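PDB 2JKS: bradyzoite surface antigen BSR4 from Toxoplasma gondii, which is a bradyzoite-stage surface antigen of the SAG1-related (SRS) superfamily, built from two SRS domains and binding zinc ions in the crystal, its precise role being unsettled. Local coordinates for residues A[165-177]-A[187-201]. Residues are numbered along the deposited sequence; the frame is centred on the assembly and turned at random.
Sequences ASSLAENNVVTCA and VEVEMSTEKNTLTIN. With ZN (zinc ion), chain B; ZN (zinc ion), chain E.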
ATOM      1  N   ALA A 165       4.397   3.471  -4.966  1.00 26.57           N
ATOM      2  CA  ALA A 165       5.340   2.934  -5.943  1.00 27.50           C
ATOM      3  C   ALA A 165       6.557   2.492  -5.153  1.00 26.95           C
ATOM      4  O   ALA A 165       6.915   3.132  -4.174  1.00 25.96           O
ATOM      5  CB  ALA A 165       5.764   4.030  -6.994  1.00 27.34           C
ATOM      6  N   SER A 166       7.237   1.458  -5.618  1.00 27.26           N
ATOM      7  CA  SER A 166       8.573   1.160  -5.059  1.00 25.65           C
ATOM      8  C   SER A 166       9.495   2.352  -5.406  1.00 26.11           C
ATOM      9  O   SER A 166       9.418   2.882  -6.510  1.00 23.92           O
ATOM     10  CB  SER A 166       9.105  -0.117  -5.681  1.00 25.34           C
ATOM     11  OG  SER A 166       8.243  -1.221  -5.338  1.00 24.03           O
ATOM     12  N   SER A 167      10.345   2.767  -4.482  1.00 25.00           N
ATOM     13  CA  SER A 167      11.111   4.000  -4.679  1.00 27.05           C
ATOM     14  C   SER A 167      12.462   4.001  -3.975  1.00 27.51           C
ATOM     15  O   SER A 167      12.665   3.273  -3.026  1.00 27.64           O
ATOM     16  CB  SER A 167      10.311   5.227  -4.159  1.00 27.10           C
ATOM     17  OG  SER A 167      10.108   5.114  -2.765  1.00 31.49           O
ATOM     18  N   LEU A 168      13.339   4.894  -4.431  1.00 27.04           N
ATOM     19  CA  LEU A 168      14.687   5.066  -3.930  1.00 27.68           C
ATOM     20  C   LEU A 168      14.756   6.396  -3.233  1.00 29.16           C
ATOM     21  O   LEU A 168      14.345   7.418  -3.803  1.00 28.92           O
ATOM     22  CB  LEU A 168      15.677   5.092  -5.113  1.00 27.30           C
ATOM     23  CG  LEU A 168      17.176   5.313  -4.836  1.00 26.46           C
ATOM     24  CD1 LEU A 168      17.808   4.287  -3.839  1.00 28.09           C
ATOM     25  CD2 LEU A 168      18.020   5.448  -6.137  1.00 26.66           C
ATOM     26  N   ALA A 169      15.252   6.412  -2.009  1.00 30.90           N
ATOM     27  CA  ALA A 169      15.406   7.715  -1.337  1.00 33.06           C
ATOM     28  C   ALA A 169      16.867   7.988  -1.128  1.00 33.54           C
ATOM     29  O   ALA A 169      17.721   7.182  -1.520  1.00 34.39           O
ATOM     30  CB  ALA A 169      14.635   7.740  -0.034  1.00 32.66           C
ATOM     31  N   GLU A 170      17.196   9.157  -0.582  1.00 34.74           N
ATOM     32  CA  GLU A 170      18.598   9.472  -0.266  1.00 35.49           C
ATOM     33  C   GLU A 170      19.274   8.470   0.629  1.00 34.69           C
ATOM     34  O   GLU A 170      18.636   7.770   1.489  1.00 34.87           O
ATOM     35  CB  GLU A 170      18.745  10.887   0.330  1.00 37.61           C
ATOM     36  CG  GLU A 170      18.479  12.000  -0.694  1.00 41.71           C
ATOM     37  CD  GLU A 170      19.504  12.013  -1.861  1.00 50.08           C
ATOM     38  OE1 GLU A 170      20.711  11.735  -1.617  1.00 53.34           O
ATOM     39  OE2 GLU A 170      19.101  12.305  -3.021  1.00 52.26           O
ATOM     40  N   ASN A 171      20.580   8.369   0.412  1.00 33.65           N
ATOM     41  CA  ASN A 171      21.401   7.456   1.149  1.00 33.57           C
ATOM     42  C   ASN A 171      21.035   6.051   0.706  1.00 30.86           C
ATOM     43  O   ASN A 171      21.285   5.085   1.432  1.00 29.79           O
ATOM     44  CB  ASN A 171      21.204   7.628   2.669  1.00 35.95           C
ATOM     45  CG  ASN A 171      21.648   8.991   3.164  1.00 42.60           C
ATOM     46  OD1 ASN A 171      22.730   9.469   2.806  1.00 49.46           O
ATOM     47  ND2 ASN A 171      20.809   9.637   3.984  1.00 48.31           N
ATOM     48  N   ASN A 172      20.505   5.939  -0.524  1.00 28.10           N
ATOM     49  CA  ASN A 172      20.357   4.639  -1.201  1.00 27.37           C
ATOM     50  C   ASN A 172      19.483   3.656  -0.406  1.00 27.35           C
ATOM     51  O   ASN A 172      19.771   2.433  -0.282  1.00 25.28           O
ATOM     52  CB  ASN A 172      21.738   4.030  -1.466  1.00 28.99           C
ATOM     53  CG  ASN A 172      22.301   4.374  -2.823  1.00 27.52           C
ATOM     54  OD1 ASN A 172      21.672   5.064  -3.654  1.00 25.36           O
ATOM     55  ND2 ASN A 172      23.493   3.859  -3.084  1.00 23.11           N
ATOM     56  N   VAL A 173      18.384   4.208   0.098  1.00 25.88           N
ATOM     57  CA  VAL A 173      17.381   3.435   0.822  1.00 25.87           C
ATOM     58  C   VAL A 173      16.196   3.128  -0.093  1.00 26.07           C
ATOM     59  O   VAL A 173      15.542   4.055  -0.626  1.00 26.60           O
ATOM     60  CB  VAL A 173      16.929   4.170   2.112  1.00 25.77           C
ATOM     61  CG1 VAL A 173      15.824   3.393   2.848  1.00 25.72           C
ATOM     62  CG2 VAL A 173      18.142   4.416   3.048  1.00 25.95           C
ATOM     63  N   VAL A 174      15.985   1.839  -0.351  1.00 25.57           N
ATOM     64  CA  VAL A 174      14.909   1.411  -1.223  1.00 24.62           C
ATOM     65  C   VAL A 174      13.720   0.946  -0.387  1.00 25.35           C
ATOM     66  O   VAL A 174      13.876   0.142   0.569  1.00 23.43           O
ATOM     67  CB  VAL A 174      15.336   0.301  -2.206  1.00 24.86           C
ATOM     68  CG1 VAL A 174      14.140  -0.123  -3.050  1.00 26.12           C
ATOM     69  CG2 VAL A 174      16.486   0.810  -3.036  1.00 23.99           C
ATOM     70  N   THR A 175      12.575   1.557  -0.697  1.00 24.94           N
ATOM     71  CA  THR A 175      11.241   1.144  -0.185  1.00 26.50           C
ATOM     72  C   THR A 175      10.488   0.364  -1.243  1.00 25.54           C
ATOM     73  O   THR A 175      10.078   0.911  -2.270  1.00 26.25           O
ATOM     74  CB  THR A 175      10.391   2.367   0.278  1.00 27.22           C
ATOM     75  OG1 THR A 175      11.157   3.119   1.229  1.00 29.05           O
ATOM     76  CG2 THR A 175       9.066   1.925   0.918  1.00 29.69           C
ATOM     77  N   CYS A 176      10.342  -0.936  -1.005  1.00 23.79           N
ATOM     78  CA  CYS A 176       9.676  -1.829  -1.958  1.00 24.29           C
ATOM     79  C   CYS A 176       8.180  -1.898  -1.636  1.00 23.76           C
ATOM     80  O   CYS A 176       7.788  -1.906  -0.474  1.00 24.76           O
ATOM     81  CB  CYS A 176      10.270  -3.259  -1.917  1.00 24.94           C
ATOM     82  SG  CYS A 176      11.837  -3.453  -2.825  1.00 26.82           S
ATOM     83  N   ALA A 177       7.387  -1.930  -2.694  1.00 23.92           N
ATOM     84  CA  ALA A 177       5.949  -2.209  -2.610  1.00 25.22           C
ATOM     85  C   ALA A 177       5.571  -3.205  -3.718  1.00 25.43           C
ATOM     86  O   ALA A 177       6.420  -3.626  -4.512  1.00 24.18           O
ATOM     87  CB  ALA A 177       5.146  -0.905  -2.688  1.00 25.51           C
ATOM     88  N   VAL A 187      13.915  -0.577  -9.829  1.00 25.70           N
ATOM     89  CA  VAL A 187      14.465   0.580  -9.143  1.00 26.99           C
ATOM     90  C   VAL A 187      15.985   0.538  -9.396  1.00 27.00           C
ATOM     91  O   VAL A 187      16.654  -0.391  -8.941  1.00 27.79           O
ATOM     92  CB  VAL A 187      14.142   0.514  -7.575  1.00 26.47           C
ATOM     93  CG1 VAL A 187      14.760   1.733  -6.828  1.00 25.74           C
ATOM     94  CG2 VAL A 187      12.594   0.464  -7.335  1.00 26.56           C
ATOM     95  N   GLU A 188      16.523   1.546 -10.088  1.00 27.32           N
ATOM     96  CA  GLU A 188      17.957   1.628 -10.350  1.00 27.42           C
ATOM     97  C   GLU A 188      18.708   2.421  -9.288  1.00 27.13           C
ATOM     98  O   GLU A 188      18.273   3.527  -8.875  1.00 26.62           O
ATOM     99  CB  GLU A 188      18.191   2.257 -11.731  1.00 28.63           C
ATOM    100  CG  GLU A 188      17.690   1.348 -12.819  1.00 34.42           C
ATOM    101  CD  GLU A 188      18.398   1.587 -14.103  1.00 44.17           C
ATOM    102  OE1 GLU A 188      19.568   1.099 -14.258  1.00 46.93           O
ATOM    103  OE2 GLU A 188      17.759   2.237 -14.956  1.00 46.74           O
ATOM    104  N   VAL A 189      19.788   1.813  -8.802  1.00 26.82           N
ATOM    105  CA  VAL A 189      20.570   2.306  -7.696  1.00 26.09           C
ATOM    106  C   VAL A 189      22.041   2.286  -8.096  1.00 26.42           C
ATOM    107  O   VAL A 189      22.537   1.318  -8.699  1.00 25.97           O
ATOM    108  CB  VAL A 189      20.420   1.402  -6.415  1.00 26.68           C
ATOM    109  CG1 VAL A 189      21.304   1.972  -5.291  1.00 27.76           C
ATOM    110  CG2 VAL A 189      18.944   1.287  -5.961  1.00 26.53           C
ATOM    111  N   GLU A 190      22.748   3.379  -7.826  1.00 25.58           N
ATOM    112  CA  GLU A 190      24.190   3.380  -8.058  1.00 25.16           C
ATOM    113  C   GLU A 190      24.925   3.192  -6.756  1.00 25.89           C
ATOM    114  O   GLU A 190      24.557   3.805  -5.733  1.00 25.25           O
ATOM    115  CB  GLU A 190      24.645   4.735  -8.599  1.00 26.24           C
ATOM    116  CG  GLU A 190      26.218   4.864  -8.450  1.00 28.87           C
ATOM    117  CD  GLU A 190      26.670   6.303  -8.394  1.00 33.65           C
ATOM    118  OE1 GLU A 190      26.324   7.005  -9.372  1.00 21.70           O
ATOM    119  OE2 GLU A 190      27.302   6.708  -7.374  1.00 33.33           O
ATOM    120  N   MET A 191      25.989   2.380  -6.780  1.00 25.81           N
ATOM    121  CA  MET A 191      26.910   2.365  -5.647  1.00 24.65           C
ATOM    122  C   MET A 191      28.284   2.748  -6.179  1.00 24.36           C
ATOM    123  O   MET A 191      28.639   2.491  -7.338  1.00 25.38           O
ATOM    124  CB  MET A 191      26.965   1.003  -4.941  1.00 24.41           C
ATOM    125  CG  MET A 191      25.592   0.495  -4.377  1.00 23.78           C
ATOM    126  SD  MET A 191      25.708  -1.143  -3.608  1.00 25.87           S
ATOM    127  CE  MET A 191      26.610  -0.796  -2.096  1.00 24.56           C
ATOM    128  N   SER A 192      29.049   3.389  -5.335  1.00 23.37           N
ATOM    129  CA  SER A 192      30.382   3.902  -5.737  1.00 24.62           C
ATOM    130  C   SER A 192      31.045   4.272  -4.426  1.00 24.21           C
ATOM    131  O   SER A 192      30.456   4.093  -3.342  1.00 23.05           O
ATOM    132  CB  SER A 192      30.239   5.130  -6.689  1.00 23.77           C
ATOM    133  OG  SER A 192      29.489   6.204  -6.071  1.00 24.80           O
ATOM    134  N   THR A 193      32.277   4.753  -4.497  1.00 26.51           N
ATOM    135  CA  THR A 193      33.003   5.144  -3.322  1.00 29.62           C
ATOM    136  C   THR A 193      32.190   6.005  -2.354  1.00 28.99           C
ATOM    137  O   THR A 193      32.154   5.692  -1.186  1.00 30.21           O
ATOM    138  CB  THR A 193      34.346   5.872  -3.699  1.00 30.04           C
ATOM    139  OG1 THR A 193      35.098   5.012  -4.573  1.00 33.61           O
ATOM    140  CG2 THR A 193      35.210   6.079  -2.482  1.00 32.66           C
ATOM    141  N   GLU A 194      31.580   7.083  -2.851  1.00 29.31           N
ATOM    142  CA  GLU A 194      30.827   8.024  -2.007  1.00 29.94           C
ATOM    143  C   GLU A 194      29.453   7.506  -1.592  1.00 30.14           C
ATOM    144  O   GLU A 194      28.850   8.029  -0.628  1.00 28.72           O
ATOM    145  CB  GLU A 194      30.616   9.332  -2.739  1.00 29.64           C
ATOM    146  CG  GLU A 194      31.924  10.078  -3.043  1.00 33.09           C
ATOM    147  CD  GLU A 194      31.750  11.133  -4.107  1.00 32.14           C
ATOM    148  OE1 GLU A 194      30.708  11.818  -4.213  1.00 37.46           O
ATOM    149  OE2 GLU A 194      32.662  11.284  -4.890  1.00 38.98           O
ATOM    150  N   LYS A 195      28.959   6.522  -2.350  1.00 28.80           N
ATOM    151  CA  LYS A 195      27.633   5.952  -2.091  1.00 28.79           C
ATOM    152  C   LYS A 195      27.805   4.464  -1.934  1.00 26.92           C
ATOM    153  O   LYS A 195      27.397   3.736  -2.803  1.00 25.90           O
ATOM    154  CB  LYS A 195      26.670   6.165  -3.282  1.00 28.42           C
ATOM    155  CG  LYS A 195      26.875   7.376  -4.080  1.00 33.70           C
ATOM    156  CD  LYS A 195      25.876   8.362  -3.710  1.00 37.08           C
ATOM    157  CE  LYS A 195      24.497   7.993  -4.366  1.00 37.87           C
ATOM    158  NZ  LYS A 195      23.422   8.243  -3.341  1.00 30.89           N
ATOM    159  N   ASN A 196      28.449   4.031  -0.853  1.00 24.66           N
ATOM    160  CA  ASN A 196      28.915   2.659  -0.730  1.00 25.88           C
ATOM    161  C   ASN A 196      27.954   1.788   0.076  1.00 25.42           C
ATOM    162  O   ASN A 196      28.287   0.670   0.419  1.00 26.82           O
ATOM    163  CB  ASN A 196      30.320   2.629  -0.112  1.00 26.36           C
ATOM    164  CG  ASN A 196      30.317   3.153   1.319  1.00 28.66           C
ATOM    165  OD1 ASN A 196      29.654   4.126   1.575  1.00 29.32           O
ATOM    166  ND2 ASN A 196      31.011   2.478   2.242  1.00 28.92           N
ATOM    167  N   THR A 197      26.745   2.292   0.336  1.00 27.06           N
ATOM    168  CA  THR A 197      25.714   1.483   1.014  1.00 26.76           C
ATOM    169  C   THR A 197      24.445   1.257   0.182  1.00 26.32           C
ATOM    170  O   THR A 197      24.182   1.954  -0.744  1.00 26.20           O
ATOM    171  CB  THR A 197      25.328   2.047   2.382  1.00 26.34           C
ATOM    172  OG1 THR A 197      24.567   3.240   2.193  1.00 29.03           O
ATOM    173  CG2 THR A 197      26.574   2.358   3.200  1.00 26.22           C
ATOM    174  N   LEU A 198      23.690   0.229   0.552  1.00 25.62           N
ATOM    175  CA  LEU A 198      22.420  -0.066  -0.058  1.00 25.43           C
ATOM    176  C   LEU A 198      21.516  -0.628   1.045  1.00 24.93           C
ATOM    177  O   LEU A 198      21.860  -1.625   1.641  1.00 24.14           O
ATOM    178  CB  LEU A 198      22.645  -1.153  -1.109  1.00 24.43           C
ATOM    179  CG  LEU A 198      21.369  -1.616  -1.810  1.00 24.17           C
ATOM    180  CD1 LEU A 198      20.597  -0.491  -2.542  1.00 27.35           C
ATOM    181  CD2 LEU A 198      21.723  -2.834  -2.764  1.00 27.25           C
ATOM    182  N   THR A 199      20.349  -0.022   1.254  1.00 25.48           N
ATOM    183  CA  THR A 199      19.355  -0.562   2.184  1.00 26.95           C
ATOM    184  C   THR A 199      18.129  -0.945   1.410  1.00 26.09           C
ATOM    185  O   THR A 199      17.592  -0.129   0.650  1.00 27.91           O
ATOM    186  CB  THR A 199      18.953   0.470   3.241  1.00 27.60           C
ATOM    187  OG1 THR A 199      20.135   0.912   3.923  1.00 26.29           O
ATOM    188  CG2 THR A 199      17.933  -0.135   4.263  1.00 28.04           C
ATOM    189  N   ILE A 200      17.666  -2.161   1.654  1.00 25.78           N
ATOM    190  CA  ILE A 200      16.427  -2.641   1.093  1.00 26.44           C
ATOM    191  C   ILE A 200      15.430  -2.893   2.193  1.00 26.33           C
ATOM    192  O   ILE A 200      15.679  -3.686   3.096  1.00 25.92           O
ATOM    193  CB  ILE A 200      16.646  -3.961   0.323  1.00 27.11           C
ATOM    194  CG1 ILE A 200      17.847  -3.860  -0.654  1.00 26.55           C
ATOM    195  CG2 ILE A 200      15.338  -4.426  -0.391  1.00 26.67           C
ATOM    196  CD1 ILE A 200      17.679  -2.905  -1.794  1.00 25.90           C
ATOM    197  N   ASN A 201      14.323  -2.157   2.136  1.00 26.49           N
ATOM    198  CA  ASN A 201      13.215  -2.370   3.063  1.00 26.22           C
ATOM    199  C   ASN A 201      12.053  -3.066   2.357  1.00 26.00           C
ATOM    200  O   ASN A 201      11.386  -2.461   1.477  1.00 23.85           O
ATOM    201  CB  ASN A 201      12.770  -1.063   3.690  1.00 26.82           C
ATOM    202  CG  ASN A 201      13.869  -0.404   4.524  1.00 28.76           C
ATOM    203  OD1 ASN A 201      14.620  -1.079   5.258  1.00 32.26           O
ATOM    204  ND2 ASN A 201      14.003   0.904   4.380  1.00 28.13           N
TER
HETATM  205 ZN    ZN B1316      27.087   8.812  -9.760  1.00 25.50          ZN
HETATM  206 ZN    ZN E1319      34.838  11.632  -4.250  1.00 56.34          ZN
HETATM  207  O   HOH W   1      21.988   2.580   2.473  1.00 31.34           O
HETATM  208  O   HOH W   2      21.709   5.562  -6.282  1.00 24.12           O
HETATM  209  O   HOH W   3      12.015   2.277   3.710  1.00 35.22           O
HETATM  210  O   HOH W   4       8.733  -1.530   2.058  1.00 30.61           O
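The side-chain amide of Asn172 reaches from the turn between strands 167-169 and 173-175 to both strands of segment 187-201, which belong to different sheets. Its ND2 donates to Glu190 O at 2.9 Å and to Thr197 O at 3.1 Å, with both acceptors close to the amide plane, so the two bonds fix the rotation of the group. On its other end OD1 accepts a hydrogen bond from a water that in turn accepts one from Glu190 N, while Val189 CG1 packs against OD1 at 3.5 Å and the bent chain of Lys195 passes roughly at right angles. The same residue, with Val173, forms a G1 beta bulge opposite Ala169. Glu190 OE1 binds a zinc ion with His311 and His313 and is hydrogen-bonded to Lys308.

Following the bulge, strands 173-175 and 197-201 run parallel, joined by backbone bonds such as Val174 N to Thr199 O, 2.7 Å. With CG1 anti to the backbone N (chi1 178°), Val174 turns CG2 to the side of that N, where it meets Val189 CG2 at 3.9 Å; its CB faces Ile200 CD1. Leu168 CD1, from the edge strand, meets the same Val189 CG2 obliquely, 3.8 Å away. On the other face, Val173 CG2 lies alongside Thr199 CB; Thr199 OG1 is hydrogen-bonded to Thr256 OG1.

The contact thus bridges the two sheets of a beta sandwich: strand 187-191 pairs with strand 301-307, strand 197-201 with strand 254-258, and the Cys176-Cys301 disulfide ties the layers together.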